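Local coordinates for spore germination protein GerM (Bacillus subtilis subsp. subtilis str. 168, PDB 6GZB) that is of unknown molecular function but affects both sporulation and germination, and carries two GerMN domains in tandem, at residues V66-P71 / I95-F100; K129-E134 / M168-T173. All blocks are in the same frame, centred on the assembly; numbering follows the deposited sequence.

Contact 1: V66-P71 / I95-F100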
loop_
_atom_site.group_PDB
_atom_site.type_symbol
_atom_site.label_atom_id
_atom_site.label_comp_id
_atom_site.label_asym_id
_atom_site.label_seq_id
_atom_site.Cartn_x
_atom_site.Cartn_y
_atom_site.Cartn_z
ATOM N N VAL A 66 -0.675 -2.238 6.706
ATOM C CA VAL A 66 0.607 -1.709 6.245
ATOM C C VAL A 66 1.503 -2.856 5.805
ATOM O O VAL A 66 1.573 -3.886 6.474
ATOM C CB VAL A 66 1.376 -0.985 7.373
ATOM C CG1 VAL A 66 2.575 -0.261 6.787
ATOM C CG2 VAL A 66 0.479 -0.022 8.136
ATOM N N ALA A 67 2.230 -2.652 4.716
ATOM C CA ALA A 67 3.219 -3.625 4.262
ATOM C C ALA A 67 4.388 -3.655 5.246
ATOM O O ALA A 67 4.903 -2.613 5.633
ATOM C CB ALA A 67 3.719 -3.262 2.866
ATOM N N GLN A 68 4.770 -4.859 5.670
ATOM C CA GLN A 68 6.078 -5.098 6.248
ATOM C C GLN A 68 6.788 -6.187 5.470
ATOM O O GLN A 68 6.280 -7.301 5.347
ATOM C CB GLN A 68 5.958 -5.497 7.714
ATOM C CG GLN A 68 5.497 -4.366 8.615
ATOM C CD GLN A 68 6.601 -3.367 8.882
ATOM O OE1 GLN A 68 7.482 -3.611 9.712
ATOM N NE2 GLN A 68 6.580 -2.246 8.159
ATOM N N THR A 69 7.941 -5.843 4.898
ATOM C CA THR A 69 8.674 -6.779 4.052
ATOM C C THR A 69 9.629 -7.609 4.890
ATOM O O THR A 69 10.487 -7.071 5.585
ATOM C CB THR A 69 9.418 -6.054 2.922
ATOM O OG1 THR A 69 8.464 -5.607 1.947
ATOM C CG2 THR A 69 10.404 -6.993 2.236
ATOM N N LEU A 70 9.393 -8.917 4.903
ATOM C CA LEU A 70 9.977 -9.808 5.898
ATOM C C LEU A 70 10.492 -11.084 5.238
ATOM O O LEU A 70 9.992 -11.481 4.189
ATOM C CB LEU A 70 8.940 -10.153 6.969
ATOM C CG LEU A 70 8.559 -8.980 7.865
ATOM C CD1 LEU A 70 7.328 -9.315 8.694
ATOM C CD2 LEU A 70 9.740 -8.587 8.743
ATOM N N PRO A 71 11.502 -11.724 5.850
ATOM C CA PRO A 71 12.139 -12.907 5.269
ATOM C C PRO A 71 11.296 -14.165 5.433
ATOM O O PRO A 71 11.013 -14.575 6.551
ATOM C CB PRO A 71 13.440 -13.034 6.071
ATOM C CG PRO A 71 13.127 -12.436 7.395
ATOM C CD PRO A 71 12.093 -11.363 7.153
ATOM N N ILE A 95 9.031 -13.457 13.524
ATOM C CA ILE A 95 9.599 -12.357 12.753
ATOM C C ILE A 95 8.725 -11.113 12.791
ATOM O O ILE A 95 8.923 -10.184 12.010
ATOM C CB ILE A 95 9.848 -12.765 11.289
ATOM C CG1 ILE A 95 8.580 -13.360 10.676
ATOM C CG2 ILE A 95 10.983 -13.775 11.214
ATOM C CD1 ILE A 95 8.685 -13.642 9.194
ATOM N N LEU A 96 7.786 -11.084 13.728
ATOM C CA LEU A 96 6.829 -9.982 13.839
ATOM C C LEU A 96 7.525 -8.741 14.377
ATOM O O LEU A 96 8.031 -8.747 15.486
ATOM C CB LEU A 96 5.690 -10.385 14.781
ATOM C CG LEU A 96 4.411 -9.544 14.787
ATOM C CD1 LEU A 96 3.768 -9.544 13.413
ATOM C CD2 LEU A 96 3.441 -10.085 15.823
ATOM N N PRO A 97 7.543 -7.656 13.597
ATOM C CA PRO A 97 8.119 -6.425 14.117
ATOM C C PRO A 97 7.310 -5.826 15.258
ATOM O O PRO A 97 6.077 -5.946 15.295
ATOM C CB PRO A 97 8.110 -5.487 12.905
ATOM C CG PRO A 97 8.123 -6.400 11.730
ATOM C CD PRO A 97 7.326 -7.594 12.146
ATOM N N ASN A 98 7.998 -5.098 16.125
ATOM C CA ASN A 98 7.347 -4.342 17.182
ATOM C C ASN A 98 6.397 -3.307 16.577
ATOM O O ASN A 98 6.743 -2.609 15.623
ATOM C CB ASN A 98 8.392 -3.635 18.060
ATOM C CG ASN A 98 9.250 -4.605 18.864
ATOM O OD1 ASN A 98 8.838 -5.722 19.176
ATOM N ND2 ASN A 98 10.448 -4.165 19.219
ATOM N N GLY A 99 5.229 -3.161 17.192
ATOM C CA GLY A 99 4.244 -2.172 16.769
ATOM C C GLY A 99 3.315 -2.692 15.679
ATOM O O GLY A 99 2.577 -1.922 15.065
ATOM N N PHE A 100 3.374 -3.992 15.423
ATOM C CA PHE A 100 2.510 -4.627 14.430
ATOM C C PHE A 100 1.908 -5.899 14.996
ATOM O O PHE A 100 2.519 -6.548 15.844
ATOM C CB PHE A 100 3.306 -4.974 13.166
ATOM C CG PHE A 100 3.763 -3.779 12.397
ATOM C CD1 PHE A 100 4.954 -3.146 12.723
ATOM C CD2 PHE A 100 2.983 -3.258 11.376
ATOM C CE1 PHE A 100 5.370 -2.035 12.018
ATOM C CE2 PHE A 100 3.378 -2.123 10.698
ATOM C CZ PHE A 100 4.580 -1.522 11.012
#
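Ile95 opens the contact by sending CD1 to Leu70 and Pro71, at the far end of the segment from Val66, 3.6 Å from Pro71 O and close to Leu70 CB. Its CG1 sits between the backbone N and the carbonyl carbon (chi1 52°). The carbonyl O of Ile95 faces the two methyls of Leu70, CD2 being 3.7 Å away. Pro97 meets Leu70 tip to tip, with Pro97 CD 3.9 Å from Leu70 CD1, and slides past Gln68 in the opposite direction, so that Pro97 CG lies 3.5 Å from Gln68 OE1. A type II turn from Pro97 to Phe100 then brings the chain back toward the strand; Gly99 has positive phi, where a side chain would jam against the preceding carbonyl. Phe100 ends the walk by offering one ring face to Gln68. The glutamine amide lies nearly parallel to the ring, 10° apart, and Gln68 CG makes a CH-pi contact 3.8 Å from the Phe100 centroid. A bend at chi2 (-76°) folds the amide over the ring, and a hydrogen bond of 3.1 Å from Gln68 NE2 to Ala67 O restrains its rotation. Val66 CB approaches the edge of the same ring, 4.0 Å from Phe100 CE2. Strand 65-73 pairs with strand 51-60, and Thr69 also bonds to the C-terminal tail at Asn337 and Gly339; the loop following helix 78-84 packs against it and runs into strand 100-101 of the same sheet. Tyr214 of strand 213-223 touches Val66, Gln68 and Phe100.

Contact 2: K129-E134 / M168-T173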
loop_
_atom_site.group_PDB
_atom_site.type_symbol
_atom_site.label_atom_id
_atom_site.label_comp_id
_atom_site.label_asym_id
_atom_site.label_seq_id
_atom_site.Cartn_x
_atom_site.Cartn_y
_atom_site.Cartn_z
ATOM N N LYS A 129 -13.284 -17.323 10.549
ATOM C CA LYS A 129 -14.419 -16.565 11.059
ATOM C C LYS A 129 -14.146 -15.937 12.415
ATOM O O LYS A 129 -14.903 -15.070 12.850
ATOM C CB LYS A 129 -15.654 -17.453 11.157
ATOM C CG LYS A 129 -16.140 -17.980 9.822
ATOM C CD LYS A 129 -17.473 -18.701 9.969
ATOM C CE LYS A 129 -17.929 -19.273 8.638
ATOM N NZ LYS A 129 -18.843 -20.437 8.794
ATOM N N ASN A 130 -13.063 -16.350 13.071
ATOM C CA ASN A 130 -12.851 -16.012 14.481
ATOM C C ASN A 130 -12.117 -14.691 14.676
ATOM O O ASN A 130 -11.161 -14.623 15.439
ATOM C CB ASN A 130 -12.061 -17.113 15.183
ATOM C CG ASN A 130 -12.796 -18.433 15.214
ATOM O OD1 ASN A 130 -14.024 -18.478 15.163
ATOM N ND2 ASN A 130 -12.040 -19.523 15.268
ATOM N N TYR A 131 -12.590 -13.638 14.023
ATOM C CA TYR A 131 -12.002 -12.314 14.167
ATOM C C TYR A 131 -13.006 -11.362 14.810
ATOM O O TYR A 131 -14.201 -11.632 14.821
ATOM C CB TYR A 131 -11.562 -11.788 12.799
ATOM C CG TYR A 131 -12.687 -11.653 11.791
ATOM C CD1 TYR A 131 -13.475 -10.520 11.755
ATOM C CD2 TYR A 131 -12.938 -12.653 10.867
ATOM C CE1 TYR A 131 -14.480 -10.377 10.818
ATOM C CE2 TYR A 131 -13.941 -12.522 9.927
ATOM C CZ TYR A 131 -14.737 -11.396 9.934
ATOM O OH TYR A 131 -15.758 -11.248 9.016
ATOM N N LYS A 132 -12.519 -10.234 15.315
ATOM C CA LYS A 132 -13.394 -9.180 15.824
ATOM C C LYS A 132 -13.975 -8.342 14.691
ATOM O O LYS A 132 -13.297 -8.048 13.709
ATOM C CB LYS A 132 -12.619 -8.271 16.776
ATOM C CG LYS A 132 -12.202 -8.953 18.067
ATOM C CD LYS A 132 -11.481 -7.988 18.996
ATOM C CE LYS A 132 -11.154 -8.638 20.335
ATOM N NZ LYS A 132 -9.780 -8.310 20.811
ATOM N N LYS A 133 -15.219 -7.915 14.856
ATOM C CA LYS A 133 -15.938 -7.182 13.816
ATOM C C LYS A 133 -15.151 -5.965 13.343
ATOM O O LYS A 133 -15.128 -5.640 12.154
ATOM C CB LYS A 133 -17.297 -6.737 14.351
ATOM C CG LYS A 133 -18.243 -6.200 13.292
ATOM C CD LYS A 133 -19.671 -6.137 13.818
ATOM C CE LYS A 133 -20.074 -4.722 14.192
ATOM N NZ LYS A 133 -20.518 -3.953 12.995
ATOM N N GLU A 134 -14.472 -5.323 14.281
ATOM C CA GLU A 134 -13.726 -4.100 14.018
ATOM C C GLU A 134 -12.598 -4.312 12.996
ATOM O O GLU A 134 -12.119 -3.358 12.395
ATOM C CB GLU A 134 -13.133 -3.581 15.331
ATOM C CG GLU A 134 -14.171 -3.083 16.331
ATOM C CD GLU A 134 -15.006 -4.197 16.953
ATOM O OE1 GLU A 134 -14.437 -5.247 17.332
ATOM O OE2 GLU A 134 -16.239 -4.021 17.063
ATOM N N MET A 168 -18.350 -10.713 4.149
ATOM C CA MET A 168 -17.579 -11.239 5.265
ATOM C C MET A 168 -18.541 -11.730 6.347
ATOM O O MET A 168 -19.599 -11.153 6.542
ATOM C CB MET A 168 -16.634 -10.169 5.818
ATOM C CG MET A 168 -15.436 -9.877 4.929
ATOM S SD MET A 168 -14.265 -11.251 4.846
ATOM C CE MET A 168 -13.385 -11.050 6.389
ATOM N N PRO A 169 -18.186 -12.826 7.023
ATOM C CA PRO A 169 -19.137 -13.576 7.844
ATOM C C PRO A 169 -19.595 -12.839 9.101
ATOM O O PRO A 169 -20.751 -12.946 9.481
ATOM C CB PRO A 169 -18.362 -14.844 8.224
ATOM C CG PRO A 169 -16.928 -14.503 8.014
ATOM C CD PRO A 169 -16.915 -13.544 6.861
ATOM N N VAL A 170 -18.693 -12.124 9.765
ATOM C CA VAL A 170 -18.987 -11.617 11.100
ATOM C C VAL A 170 -19.868 -10.371 11.049
ATOM O O VAL A 170 -20.840 -10.267 11.789
ATOM C CB VAL A 170 -17.698 -11.306 11.883
ATOM C CG1 VAL A 170 -18.015 -10.561 13.171
ATOM C CG2 VAL A 170 -16.942 -12.589 12.170
ATOM N N GLY A 171 -19.542 -9.439 10.163
ATOM C CA GLY A 171 -20.230 -8.153 10.117
ATOM C C GLY A 171 -20.901 -7.856 8.787
ATOM O O GLY A 171 -21.530 -6.820 8.627
ATOM N N GLY A 172 -20.722 -8.728 7.806
ATOM C CA GLY A 172 -21.482 -8.624 6.559
ATOM C C GLY A 172 -20.918 -7.641 5.540
ATOM O O GLY A 172 -21.591 -7.297 4.577
ATOM N N THR A 173 -19.675 -7.208 5.724
ATOM C CA THR A 173 -19.029 -6.338 4.750
ATOM C C THR A 173 -19.030 -6.993 3.375
ATOM O O THR A 173 -18.525 -8.097 3.215
ATOM C CB THR A 173 -17.569 -6.031 5.140
ATOM O OG1 THR A 173 -17.545 -5.433 6.439
ATOM C CG2 THR A 173 -16.920 -5.087 4.123
#
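Val170 lies against one face of the Tyr131 ring, the two side chains sliding past each other in opposite directions. Its CG2 methyl makes a CH-pi contact 3.6 Å from the Tyr131 centroid, offset toward the rim and nearest to CZ. That methyl also approaches the main chain, with Val170 CG2 3.3 Å from Lys129 O, while the other branch, CG1 anti to the backbone N (chi1 170°), reaches Lys133 at CA and CB. The phenol oxygen takes the backbone N-H of the same valine: Val170 N donates to Tyr131 OH over 3.2 Å, at an N-H...O angle of 163°. Met168 and Pro169 gather around the same phenol end, their side chains running at a slant to the tyrosine. Bends at chi2 and chi3 return Met168 CE to within 3.8 Å of Tyr131 CZ, and Pro169 CD comes 3.4 Å from Tyr131 OH. Farther out, the aliphatic part of Lys129 rests on the proline, Lys129 CG being 4.0 Å from Pro169 CG. Glu136 of helix 136-147 completes the polar centre, its OE2 hydrogen-bonded to Tyr131 OH and Gly171 N and its OE1 to Thr173 OG1. A leucine in place of Tyr131 would probably leave Val170 N without its acceptor, Glu136 without one of its partners and the CG2 methyl of Val170 without the ring face it packs on. This is loop-to-loop packing at the surface, in which a tyrosine just after the inverse gamma turn centred on Asn130 lies across the loop 168-173, joining the approach to helix 136-147 to the chain leaving strand 163-164.

Contacts 1 and 2 follow one another along the chain, the first closing before the second opens; their centres are 23 Å apart and their nearest atoms about 13 Å, without touching. They rest on different sheets. Contact 1 belongs to the antiparallel sheet of strands 65-73, 51-60 and 100-101; its centre lies about 14 Å from the centre of the chain. Contact 2, whose centre lies about 22 Å from that point, involves loops following strands 119-124 and 163-164 of the mixed sheet. Contact 1 ties the loop after helix 78-84 to the sheet beside strand 213-223 and the C-terminal tail, whereas contact 2 holds two peripheral loops together beside helix 136-147, so they secure separate parts of the fold.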